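Local coordinates for protein acetamidase (Bacillus halodurans, PDB 2II1) that binds calcium ions and probably hydrolyses carbon-nitrogen bonds in linear amides, at residues I21-S26 and Y65-R70; K35-D40 and G196-G201; R56-T61 and L180-A185; D73-E78 and L169-D174. One frame throughout, in Å; residues are numbered along the deposited sequence.

Contact 1. Residues I21-S26 and Y65-R70; sequences IASCQS and YVEGAR
A parallel strand pair in a mixed sheet of the protein joins Ala22-Gln25 to Tyr65-Glu67, the latter in strand 60-67. The two short axes approach to 4.7 Å with 31° between their directions. Three backbone bonds set the register: Tyr65 N donates to Ala22 O at 2.8 Å, Cys24 N to Tyr65 O at 2.9 Å, and Glu67 N to Cys24 O, so Cys24 is gripped on both its N and its O. Ser23 and Tyr65 lie on one face of the pair, with Ser23 OG 3.9 Å from Tyr65 CB. On the other face Cys24 SG, placed between its own backbone N and carbonyl carbon (chi1 71°), meets Val66 CG2 at 4.1 Å; Val207 of strand 201-210 packs against both residues.

Gln25 reaches across to Glu67. Its chain folds at chi2 (-63°), while that of Glu67 runs out extended, and Gln25 NE2 donates to Glu67 OE1 at 2.9 Å. The amide and carboxylate planes stand nearly perpendicular, and the donor comes from above the carboxylate plane. Replacing Glu67 with an alanine would probably leave Gln25 NE2 without this acceptor and let the glutamine end turn. Glu67 itself is the second residue of a type II turn from Val66 to Ala69, with Gly68 at the third position, at backbone angles that call for glycine. The chemistry is thus two-sided: sulfur and methyl groups pack on the buried face, whereas the more open face carries a polar side-chain tie across the strands beside the backbone bonds, its donor lying outside the carboxylate plane.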
loop_
_atom_site.group_PDB
_atom_site.type_symbol
_atom_site.label_atom_id
_atom_site.label_comp_id
_atom_site.label_asym_id
_atom_site.label_seq_id
_atom_site.Cartn_x
_atom_site.Cartn_y
_atom_site.Cartn_z
ATOM N N ILE A 21 23.476 -3.790 27.217
ATOM C CA ILE A 21 24.285 -5.023 27.192
ATOM C C ILE A 21 25.611 -4.765 26.459
ATOM O O ILE A 21 26.506 -5.605 26.446
ATOM C CB ILE A 21 23.509 -6.228 26.555
ATOM C CG1 ILE A 21 23.250 -5.996 25.057
ATOM C CG2 ILE A 21 22.186 -6.466 27.282
ATOM C CD1 ILE A 21 22.435 -7.103 24.372
ATOM N N ALA A 22 25.740 -3.590 25.863
ATOM C CA ALA A 22 26.884 -3.306 25.024
ATOM C C ALA A 22 26.884 -1.853 24.601
ATOM O O ALA A 22 25.849 -1.168 24.657
ATOM C CB ALA A 22 26.868 -4.177 23.840
ATOM N N SER A 23 28.065 -1.393 24.215
ATOM C CA SER A 23 28.285 -0.029 23.770
ATOM C C SER A 23 29.036 -0.068 22.482
ATOM O O SER A 23 29.800 -1.014 22.250
ATOM C CB SER A 23 29.142 0.755 24.763
ATOM O OG SER A 23 28.543 0.830 26.033
ATOM N N CYS A 24 28.816 0.964 21.653
ATOM C CA CYS A 24 29.653 1.223 20.480
ATOM C C CYS A 24 29.879 2.722 20.270
ATOM O O CYS A 24 29.325 3.555 20.979
ATOM C CB CYS A 24 29.049 0.597 19.216
ATOM S SG CYS A 24 27.585 1.388 18.626
ATOM N N GLN A 25 30.737 3.037 19.306
ATOM C CA GLN A 25 30.919 4.400 18.840
ATOM C C GLN A 25 30.136 4.541 17.545
ATOM O O GLN A 25 29.825 3.548 16.898
ATOM C CB GLN A 25 32.391 4.705 18.565
ATOM C CG GLN A 25 33.356 4.448 19.728
ATOM C CD GLN A 25 33.094 5.316 20.965
ATOM O OE1 GLN A 25 32.785 6.509 20.862
ATOM N NE2 GLN A 25 33.234 4.708 22.142
ATOM N N SER A 26 29.847 5.779 17.165
ATOM C CA SER A 26 29.303 6.077 15.850
ATOM C C SER A 26 30.208 5.463 14.768
ATOM O O SER A 26 31.434 5.596 14.824
ATOM C CB SER A 26 29.231 7.580 15.630
ATOM O OG SER A 26 28.564 7.876 14.410
ATOM N N TYR A 65 24.035 0.700 23.701
ATOM C CA TYR A 65 24.350 2.107 23.981
ATOM C C TYR A 65 25.314 2.631 22.911
ATOM O O TYR A 65 26.471 2.169 22.806
ATOM C CB TYR A 65 24.973 2.281 25.393
ATOM C CG TYR A 65 24.922 3.714 25.912
ATOM C CD1 TYR A 65 25.831 4.672 25.458
ATOM C CD2 TYR A 65 23.957 4.116 26.832
ATOM C CE1 TYR A 65 25.799 5.988 25.911
ATOM C CE2 TYR A 65 23.919 5.438 27.303
ATOM C CZ TYR A 65 24.848 6.370 26.825
ATOM O OH TYR A 65 24.842 7.690 27.238
ATOM N N VAL A 66 24.834 3.596 22.125
ATOM C CA VAL A 66 25.643 4.266 21.100
ATOM C C VAL A 66 26.236 5.558 21.720
ATOM O O VAL A 66 25.509 6.548 21.945
ATOM C CB VAL A 66 24.802 4.566 19.829
ATOM C CG1 VAL A 66 25.653 5.162 18.713
ATOM C CG2 VAL A 66 24.086 3.308 19.360
ATOM N N GLU A 67 27.529 5.532 22.038
ATOM C CA GLU A 67 28.192 6.694 22.689
ATOM C C GLU A 67 28.303 7.822 21.685
ATOM O O GLU A 67 28.576 7.563 20.524
ATOM C CB GLU A 67 29.588 6.350 23.176
ATOM C CG GLU A 67 29.626 5.270 24.230
ATOM C CD GLU A 67 30.960 5.165 24.954
ATOM O OE1 GLU A 67 31.988 5.806 24.564
ATOM O OE2 GLU A 67 30.986 4.425 25.959
ATOM N N GLY A 68 28.068 9.047 22.132
ATOM C CA GLY A 68 27.996 10.230 21.258
ATOM C C GLY A 68 26.574 10.604 20.851
ATOM O O GLY A 68 26.328 11.750 20.428
ATOM N N ALA A 69 25.650 9.633 20.977
ATOM C CA ALA A 69 24.237 9.811 20.686
ATOM C C ALA A 69 23.594 10.496 21.876
ATOM O O ALA A 69 23.695 10.012 22.999
ATOM C CB ALA A 69 23.541 8.450 20.412
ATOM N N ARG A 70 22.917 11.605 21.604
ATOM C CA ARG A 70 22.316 12.461 22.610
ATOM C C ARG A 70 20.873 12.761 22.245
ATOM O O ARG A 70 20.515 12.723 21.085
ATOM C CB ARG A 70 23.124 13.771 22.710
ATOM C CG ARG A 70 24.593 13.582 23.134
ATOM C CD ARG A 70 24.659 13.094 24.583
ATOM N NE ARG A 70 26.023 12.943 25.066
ATOM C CZ ARG A 70 26.350 12.706 26.331
ATOM N NH1 ARG A 70 25.405 12.621 27.263
ATOM N NH2 ARG A 70 27.636 12.583 26.677
#

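Contact 2. Residues K35-D40 and G196-G201; sequences KDCFSD and GVEIAG. With CA (calcium ion), chain F.
Phe38 and Glu198 meet at about a right angle, the phenyl and carboxylate planes being 77° apart. The ring's CE2 lies 3.8 Å from Glu198 CG, an oblique approach to the aliphatic part of the glutamate. Bent at chi2 (-68°), the Glu198 chain turns its carboxylate onto a calcium ion, which it binds through both oxygens, OE1 at 2.0 Å and OE2 at 2.4 Å. Gly196 N also donates to OE2 from above the carboxylate plane. A water that accepts from Cys37 N lies 2.9 Å from Glu198 OE1 and can bridge the loop to the metal ligand.

The loop has its own brace. Asp36 and Asp40 exchange bonds: Asp36 N gives to Asp40 OD1 at 2.8 Å and Asp40 N to Asp36 OD1 at 2.7 Å, each acceptor being met from above its carboxylate plane. Asp36 CB faces the Ile199-Ala200 peptide, 3.7 Å from Ile199 C, and Asp40 OD1 touches Ala200 CB. With a leucine in place of Asp40, Asp36 N would probably lose its acceptor, and this end of the type I turn from Asp36 to Ser39 would be less firmly held. A second water bridges Lys35 O and Ile199 O.

Asp182 and His184 complete the protein ligands of this ion, and the arrangement is one half of a two-calcium centre, with Glu198 bidentate on one ion and Asp182 bridging to the other.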
loop_
_atom_site.group_PDB
_atom_site.type_symbol
_atom_site.label_atom_id
_atom_site.label_comp_id
_atom_site.label_asym_id
_atom_site.label_seq_id
_atom_site.Cartn_x
_atom_site.Cartn_y
_atom_site.Cartn_z
ATOM N N LYS A 35 16.337 -14.159 18.536
ATOM C CA LYS A 35 15.433 -15.310 18.567
ATOM C C LYS A 35 14.193 -14.934 17.745
ATOM O O LYS A 35 13.968 -13.739 17.462
ATOM C CB LYS A 35 15.048 -15.658 19.993
ATOM C CG LYS A 35 16.207 -15.757 20.952
ATOM C CD LYS A 35 15.725 -16.349 22.243
ATOM C CE LYS A 35 16.851 -16.735 23.178
ATOM N NZ LYS A 35 16.329 -16.673 24.563
ATOM N N ASP A 36 13.406 -15.930 17.331
ATOM C CA ASP A 36 12.180 -15.660 16.551
ATOM C C ASP A 36 11.191 -14.999 17.488
ATOM O O ASP A 36 11.467 -14.946 18.694
ATOM C CB ASP A 36 11.606 -16.911 15.848
ATOM C CG ASP A 36 10.934 -17.923 16.789
ATOM O OD1 ASP A 36 10.546 -17.589 17.922
ATOM O OD2 ASP A 36 10.758 -19.089 16.370
ATOM N N CYS A 37 10.074 -14.468 16.975
ATOM C CA CYS A 37 9.205 -13.668 17.866
ATOM C C CYS A 37 8.400 -14.494 18.859
ATOM O O CYS A 37 7.680 -13.930 19.677
ATOM C CB CYS A 37 8.346 -12.609 17.136
ATOM S SG CYS A 37 7.036 -13.159 16.136
ATOM N N PHE A 38 8.539 -15.815 18.806
ATOM C CA PHE A 38 8.046 -16.683 19.884
ATOM C C PHE A 38 9.123 -17.058 20.896
ATOM O O PHE A 38 8.868 -17.913 21.756
ATOM C CB PHE A 38 7.447 -17.970 19.310
ATOM C CG PHE A 38 6.500 -17.725 18.202
ATOM C CD1 PHE A 38 5.259 -17.143 18.461
ATOM C CD2 PHE A 38 6.859 -18.027 16.885
ATOM C CE1 PHE A 38 4.365 -16.876 17.436
ATOM C CE2 PHE A 38 5.967 -17.773 15.830
ATOM C CZ PHE A 38 4.713 -17.203 16.106
ATOM N N SER A 39 10.299 -16.424 20.807
ATOM C CA SER A 39 11.489 -16.853 21.574
ATOM C C SER A 39 11.801 -18.330 21.318
ATOM O O SER A 39 12.203 -19.064 22.222
ATOM C CB SER A 39 11.316 -16.600 23.088
ATOM O OG SER A 39 11.689 -15.288 23.484
ATOM N N ASP A 40 11.595 -18.761 20.078
ATOM C CA ASP A 40 11.949 -20.112 19.616
ATOM C C ASP A 40 11.127 -21.248 20.312
ATOM O O ASP A 40 11.543 -22.431 20.361
ATOM C CB ASP A 40 13.482 -20.310 19.730
ATOM C CG ASP A 40 14.295 -19.216 18.995
ATOM O OD1 ASP A 40 13.839 -18.654 17.972
ATOM O OD2 ASP A 40 15.424 -18.920 19.439
ATOM N N GLY A 196 4.649 -13.004 9.736
ATOM C CA GLY A 196 5.394 -13.313 8.532
ATOM C C GLY A 196 5.850 -14.742 8.691
ATOM O O GLY A 196 5.358 -15.463 9.552
ATOM N N VAL A 197 6.791 -15.176 7.862
ATOM C CA VAL A 197 7.417 -16.450 8.127
ATOM C C VAL A 197 8.414 -16.124 9.238
ATOM O O VAL A 197 9.431 -15.514 8.977
ATOM C CB VAL A 197 8.132 -17.038 6.885
ATOM C CG1 VAL A 197 8.780 -18.374 7.228
ATOM C CG2 VAL A 197 7.131 -17.186 5.739
ATOM N N GLU A 198 8.097 -16.502 10.467
ATOM C CA GLU A 198 8.887 -16.105 11.652
ATOM C C GLU A 198 10.136 -16.970 11.771
ATOM O O GLU A 198 10.040 -18.203 11.714
ATOM C CB GLU A 198 8.063 -16.264 12.914
ATOM C CG GLU A 198 6.714 -15.563 12.871
ATOM C CD GLU A 198 6.846 -14.055 12.861
ATOM O OE1 GLU A 198 7.883 -13.510 13.307
ATOM O OE2 GLU A 198 5.920 -13.395 12.385
ATOM N N ILE A 199 11.290 -16.328 11.985
ATOM C CA ILE A 199 12.576 -17.024 11.999
ATOM C C ILE A 199 13.671 -16.304 12.809
ATOM O O ILE A 199 13.670 -15.100 12.909
ATOM C CB ILE A 199 13.059 -17.251 10.538
ATOM C CG1 ILE A 199 14.041 -18.426 10.453
ATOM C CG2 ILE A 199 13.610 -15.955 9.912
ATOM C CD1 ILE A 199 14.252 -18.911 9.061
ATOM N N ALA A 200 14.589 -17.073 13.384
ATOM C CA ALA A 200 15.759 -16.530 14.049
ATOM C C ALA A 200 16.889 -16.312 13.053
ATOM O O ALA A 200 16.908 -16.846 11.940
ATOM C CB ALA A 200 16.241 -17.466 15.131
ATOM N N GLY A 201 17.850 -15.526 13.491
ATOM C CA GLY A 201 18.975 -15.199 12.666
ATOM C C GLY A 201 19.913 -14.177 13.259
ATOM O O GLY A 201 19.952 -13.964 14.477
HETATM CA CA CA F . 7.186 -11.590 13.276
HETATM O O HOH W 1 14.473 -13.180 14.785
HETATM O O HOH W 2 11.364 -20.196 13.514
HETATM O O HOH W 3 10.612 -13.903 14.172
HETATM O O HOH W 4 5.609 -10.411 13.191
#

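Contact 3. Residues R56-T61 and L180-A185; sequences RVNPAT and LGDLHA. With CA (calcium ion), chain F; CA (calcium ion), chain E.
Asp182 holds CG opposite its backbone N (chi1 -173°), which brings that carboxylate carbon to 4.5 Å from Asn58 OD1 and extends the two oxygens to two calcium ions. Asp182 OD1 and His184 NE2 each bind one ion at 2.1 Å, and Asp182 OD2 binds the second at 2.4 Å. One water is a ligand of both ions. Glu198 completes the protein ligands of the first ion, Asn155 and Asp157 those of the second.

The strand bearing Asp182 and His184 pairs antiparallel with the start of strand 60-67. Thr61 N donates to Leu180 O at 2.8 Å and Leu180 N to Thr61 O at 3.0 Å, the donors tilted 26° and 19° from the carbonyl planes. Beyond Ala60 the chains part, and a water fills in: it donates to Pro59 O at 2.7 Å and accepts from Asp182 N. A CB built on Gly181 would run into Pro59 O, so the position suits glycine.

The bridging carboxylate probably offsets part of the charge of the paired cations, and the water-mediated link probably helps to fix the backbone of Asp182 where direct pairing has ended.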
loop_
_atom_site.group_PDB
_atom_site.type_symbol
_atom_site.label_atom_id
_atom_site.label_comp_id
_atom_site.label_asym_id
_atom_site.label_seq_id
_atom_site.Cartn_x
_atom_site.Cartn_y
_atom_site.Cartn_z
ATOM N N ARG A 56 6.945 -14.042 26.837
ATOM C CA ARG A 56 8.221 -14.233 26.156
ATOM C C ARG A 56 8.133 -14.078 24.642
ATOM O O ARG A 56 9.042 -14.454 23.921
ATOM C CB ARG A 56 8.788 -15.596 26.516
ATOM C CG ARG A 56 9.278 -15.688 27.941
ATOM C CD ARG A 56 9.663 -17.118 28.239
ATOM N NE ARG A 56 10.794 -17.536 27.413
ATOM C CZ ARG A 56 11.046 -18.782 27.039
ATOM N NH1 ARG A 56 10.242 -19.780 27.397
ATOM N NH2 ARG A 56 12.118 -19.023 26.289
ATOM N N VAL A 57 7.038 -13.503 24.174
ATOM C CA VAL A 57 6.858 -13.191 22.768
ATOM C C VAL A 57 7.473 -11.811 22.494
ATOM O O VAL A 57 7.532 -10.956 23.375
ATOM C CB VAL A 57 5.347 -13.233 22.391
ATOM C CG1 VAL A 57 5.116 -12.708 20.978
ATOM C CG2 VAL A 57 4.801 -14.673 22.555
ATOM N N ASN A 58 7.941 -11.613 21.269
ATOM C CA ASN A 58 8.551 -10.366 20.838
ATOM C C ASN A 58 9.829 -10.034 21.631
ATOM O O ASN A 58 9.933 -8.961 22.255
ATOM C CB ASN A 58 7.515 -9.224 20.867
ATOM C CG ASN A 58 6.681 -9.158 19.601
ATOM O OD1 ASN A 58 7.218 -9.219 18.489
ATOM N ND2 ASN A 58 5.368 -9.032 19.757
ATOM N N PRO A 59 10.809 -10.959 21.617
ATOM C CA PRO A 59 12.112 -10.639 22.160
ATOM C C PRO A 59 12.924 -9.766 21.207
ATOM O O PRO A 59 12.921 -9.995 19.990
ATOM C CB PRO A 59 12.756 -12.013 22.326
ATOM C CG PRO A 59 12.140 -12.829 21.233
ATOM C CD PRO A 59 10.739 -12.357 21.150
ATOM N N ALA A 60 13.604 -8.767 21.763
ATOM C CA ALA A 60 14.547 -7.954 21.025
ATOM C C ALA A 60 15.938 -8.113 21.660
ATOM O O ALA A 60 16.059 -8.074 22.872
ATOM C CB ALA A 60 14.108 -6.506 21.039
ATOM N N THR A 61 16.966 -8.337 20.834
ATOM C CA THR A 61 18.356 -8.342 21.287
ATOM C C THR A 61 18.804 -6.888 21.490
ATOM O O THR A 61 18.588 -6.048 20.625
ATOM C CB THR A 61 19.274 -9.069 20.276
ATOM O OG1 THR A 61 18.853 -10.439 20.136
ATOM C CG2 THR A 61 20.750 -9.004 20.712
ATOM N N LEU A 180 16.712 -4.946 18.510
ATOM C CA LEU A 180 16.048 -5.424 17.309
ATOM C C LEU A 180 15.786 -6.902 17.376
ATOM O O LEU A 180 16.376 -7.616 18.178
ATOM C CB LEU A 180 16.803 -5.046 16.032
ATOM C CG LEU A 180 18.082 -5.788 15.656
ATOM C CD1 LEU A 180 17.801 -7.232 15.193
ATOM C CD2 LEU A 180 18.797 -4.988 14.603
ATOM N N GLY A 181 14.867 -7.343 16.536
ATOM C CA GLY A 181 14.357 -8.688 16.632
ATOM C C GLY A 181 13.364 -8.981 15.538
ATOM O O GLY A 181 13.237 -8.232 14.566
ATOM N N ASP A 182 12.666 -10.092 15.709
ATOM C CA ASP A 182 11.519 -10.416 14.887
ATOM C C ASP A 182 11.835 -10.415 13.412
ATOM O O ASP A 182 11.188 -9.692 12.632
ATOM C CB ASP A 182 10.384 -9.436 15.178
ATOM C CG ASP A 182 9.102 -9.813 14.498
ATOM O OD1 ASP A 182 8.797 -11.017 14.469
ATOM O OD2 ASP A 182 8.375 -8.924 13.987
ATOM N N LEU A 183 12.790 -11.259 13.033
ATOM C CA LEU A 183 13.191 -11.431 11.648
ATOM C C LEU A 183 12.163 -12.300 10.924
ATOM O O LEU A 183 11.530 -13.147 11.555
ATOM C CB LEU A 183 14.570 -12.084 11.573
ATOM C CG LEU A 183 15.745 -11.422 12.293
ATOM C CD1 LEU A 183 17.060 -12.131 11.909
ATOM C CD2 LEU A 183 15.831 -9.926 11.987
ATOM N N HIS A 184 11.994 -12.058 9.614
ATOM C CA HIS A 184 11.122 -12.862 8.755
ATOM C C HIS A 184 11.880 -13.266 7.524
ATOM O O HIS A 184 12.725 -12.525 7.028
ATOM C CB HIS A 184 9.870 -12.129 8.304
ATOM C CG HIS A 184 9.037 -11.624 9.437
ATOM N ND1 HIS A 184 8.371 -10.417 9.397
ATOM C CD2 HIS A 184 8.785 -12.151 10.657
ATOM C CE1 HIS A 184 7.728 -10.233 10.538
ATOM N NE2 HIS A 184 7.974 -11.265 11.325
ATOM N N ALA A 185 11.538 -14.452 7.045
ATOM C CA ALA A 185 12.101 -15.015 5.843
ATOM C C ALA A 185 11.253 -14.561 4.640
ATOM O O ALA A 185 11.713 -14.548 3.489
ATOM C CB ALA A 185 12.130 -16.534 5.988
HETATM CA CA CA F . 7.186 -11.590 13.276
HETATM CA CA CA E . 6.060 -8.216 14.195
HETATM O O HOH W 5 12.287 -11.947 18.201
HETATM O O HOH W 6 3.840 -8.371 14.930
HETATM O O HOH W 4 5.609 -10.411 13.191
#

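Contact 4. Residues D73-E78 and L169-D174; sequences DMLEIE and LPVEVD
Strand 74-84 and strand 166-170 are antiparallel neighbours in the nine-stranded mixed sheet, and Leu75 pairs with Leu169 near one end of their shared run. Leu75 N donates to Leu169 O at 2.8 Å, and the return bond, Leu169 N to Leu75 O, is longer at 3.2 Å. At the neighbouring non-hydrogen-bonded pair, Met74 (selenomethionine in this crystal) sits opposite Pro170, a residue with no N-H to offer, and Met74 CB comes to 3.3 Å from Leu169 O.

Val171 can be followed outward from its backbone. Its CB lies 3.4 Å from Asp73 O and 4.0 Å from Asp73 CB. Of its two methyls, CG2, anti to the carbonyl carbon, turns inward: it meets the Asp73 carbonyl and then Leu75 CG at 4.1 Å, the two side chains crossing at about a right angle. CG1 lies opposite the backbone N about the CA-CB bond (chi1 173°) and is directed at the Arg70 carbonyl. On the same side of the strands, Ile77 CD1 touches Leu169 CD1, and Ala176 and Leu178 of strand 176-184 pack against this apolar group, joining the two sheets. Asp73 sends its carboxylate elsewhere, to a salt bridge with Lys211.

Past the paired residues the chain of Val171 stays tied to Asp73: Val171 N donates to Asp73 O at 3.0 Å, arriving 43° above the carbonyl plane.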
loop_
_atom_site.group_PDB
_atom_site.type_symbol
_atom_site.label_atom_id
_atom_site.label_comp_id
_atom_site.label_asym_id
_atom_site.label_seq_id
_atom_site.Cartn_x
_atom_site.Cartn_y
_atom_site.Cartn_z
ATOM N N ASP A 73 19.296 13.799 18.558
ATOM C CA ASP A 73 20.012 13.193 17.427
ATOM C C ASP A 73 19.088 12.146 16.787
ATOM O O ASP A 73 17.990 11.888 17.265
ATOM C CB ASP A 73 21.333 12.513 17.878
ATOM C CG ASP A 73 22.368 13.502 18.462
ATOM O OD1 ASP A 73 22.101 14.713 18.543
ATOM O OD2 ASP A 73 23.464 13.060 18.873
HETATM N N MSE A 74 19.552 11.570 15.695
HETATM C CA MSE A 74 18.953 10.376 15.142
HETATM C C MSE A 74 20.019 9.338 14.882
HETATM O O MSE A 74 21.222 9.666 14.804
HETATM C CB MSE A 74 18.118 10.682 13.882
HETATM C CG MSE A 74 18.716 11.581 12.842
HETATM SE SE MSE A 74 17.680 11.453 11.142
HETATM C CE MSE A 74 19.172 11.803 9.883
ATOM N N LEU A 75 19.607 8.072 14.818
ATOM C CA LEU A 75 20.532 7.032 14.384
ATOM C C LEU A 75 20.320 6.817 12.917
ATOM O O LEU A 75 19.171 6.803 12.437
ATOM C CB LEU A 75 20.303 5.720 15.115
ATOM C CG LEU A 75 20.671 5.672 16.597
ATOM C CD1 LEU A 75 20.402 4.283 17.081
ATOM C CD2 LEU A 75 22.131 6.074 16.863
ATOM N N GLU A 76 21.431 6.664 12.211
ATOM C CA GLU A 76 21.446 6.241 10.821
ATOM C C GLU A 76 21.971 4.805 10.774
ATOM O O GLU A 76 23.126 4.554 11.079
ATOM C CB GLU A 76 22.322 7.173 9.989
ATOM C CG GLU A 76 22.465 6.732 8.548
ATOM C CD GLU A 76 23.425 7.590 7.780
ATOM O OE1 GLU A 76 24.639 7.390 7.933
ATOM O OE2 GLU A 76 22.971 8.457 7.029
ATOM N N ILE A 77 21.108 3.862 10.429
ATOM C CA ILE A 77 21.434 2.450 10.578
ATOM C C ILE A 77 21.379 1.734 9.234
ATOM O O ILE A 77 20.318 1.588 8.628
ATOM C CB ILE A 77 20.501 1.732 11.556
ATOM C CG1 ILE A 77 20.477 2.479 12.900
ATOM C CG2 ILE A 77 20.956 0.254 11.677
ATOM C CD1 ILE A 77 19.147 2.400 13.667
ATOM N N GLU A 78 22.548 1.286 8.797
ATOM C CA GLU A 78 22.715 0.640 7.518
ATOM C C GLU A 78 22.657 -0.874 7.684
ATOM O O GLU A 78 23.517 -1.463 8.325
ATOM C CB GLU A 78 24.052 1.091 6.955
ATOM C CG GLU A 78 24.103 2.652 6.807
ATOM C CD GLU A 78 25.444 3.280 7.189
ATOM O OE1 GLU A 78 26.325 3.409 6.299
ATOM O OE2 GLU A 78 25.601 3.675 8.372
ATOM N N LEU A 169 16.082 6.208 13.109
ATOM C CA LEU A 169 15.295 6.231 14.371
ATOM C C LEU A 169 15.695 7.416 15.265
ATOM O O LEU A 169 16.818 7.890 15.165
ATOM C CB LEU A 169 15.514 4.948 15.170
ATOM C CG LEU A 169 14.991 3.662 14.542
ATOM C CD1 LEU A 169 15.426 2.480 15.398
ATOM C CD2 LEU A 169 13.458 3.755 14.357
ATOM N N PRO A 170 14.780 7.884 16.149
ATOM C CA PRO A 170 15.109 9.002 17.025
ATOM C C PRO A 170 16.031 8.563 18.163
ATOM O O PRO A 170 16.000 7.405 18.595
ATOM C CB PRO A 170 13.747 9.424 17.572
ATOM C CG PRO A 170 12.982 8.146 17.592
ATOM C CD PRO A 170 13.413 7.389 16.404
ATOM N N VAL A 171 16.868 9.479 18.609
ATOM C CA VAL A 171 17.551 9.345 19.890
ATOM C C VAL A 171 16.799 10.248 20.848
ATOM O O VAL A 171 16.850 11.477 20.723
ATOM C CB VAL A 171 19.020 9.806 19.795
ATOM C CG1 VAL A 171 19.710 9.834 21.198
ATOM C CG2 VAL A 171 19.762 8.910 18.874
ATOM N N GLU A 172 16.079 9.642 21.794
ATOM C CA GLU A 172 15.281 10.388 22.763
ATOM C C GLU A 172 15.840 10.286 24.186
ATOM O O GLU A 172 15.452 11.061 25.041
ATOM C CB GLU A 172 13.841 9.912 22.736
ATOM C CG GLU A 172 13.132 10.105 21.400
ATOM C CD GLU A 172 13.024 11.570 20.960
ATOM O OE1 GLU A 172 13.256 12.485 21.769
ATOM O OE2 GLU A 172 12.689 11.815 19.792
ATOM N N VAL A 173 16.722 9.319 24.436
ATOM C CA VAL A 173 17.444 9.225 25.701
ATOM C C VAL A 173 18.912 9.088 25.291
ATOM O O VAL A 173 19.195 8.522 24.241
ATOM C CB VAL A 173 16.928 8.022 26.571
ATOM C CG1 VAL A 173 15.382 7.953 26.569
ATOM C CG2 VAL A 173 17.475 6.703 26.108
ATOM N N ASP A 174 19.854 9.619 26.074
ATOM C CA ASP A 174 21.256 9.601 25.642
ATOM C C ASP A 174 21.720 8.139 25.450
ATOM O O ASP A 174 21.347 7.236 26.230
ATOM C CB ASP A 174 22.176 10.346 26.617
ATOM C CG ASP A 174 21.980 11.890 26.614
ATOM O OD1 ASP A 174 21.284 12.502 25.756
ATOM O OD2 ASP A 174 22.550 12.508 27.527
#

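Overall arrangement
Contacts 2 and 3 supply much of the two-calcium site, which Asn155 and Asp157 complete: the contact centres are 6 Å apart, Glu198, Asp182 and His184 bind one calcium ion, and one water ligand belongs to both contacts. Cys37 O and Asn58 N, probably hydrogen-bonded at 2.8 Å, also join them. Contact 1 uses the far end of the strand 60-67 that contact 3 begins, about 21 Å away between centres. Contact 4 lies in the other sheet, 10 Å from contact 1 between centres, and is linked to it by the salt bridge of Arg70 NH1 with Asp174 OD2 (2.9 Å). Contacts 2 and 4, with centres about 25 Å apart, lie on opposite sides of the chain's centre.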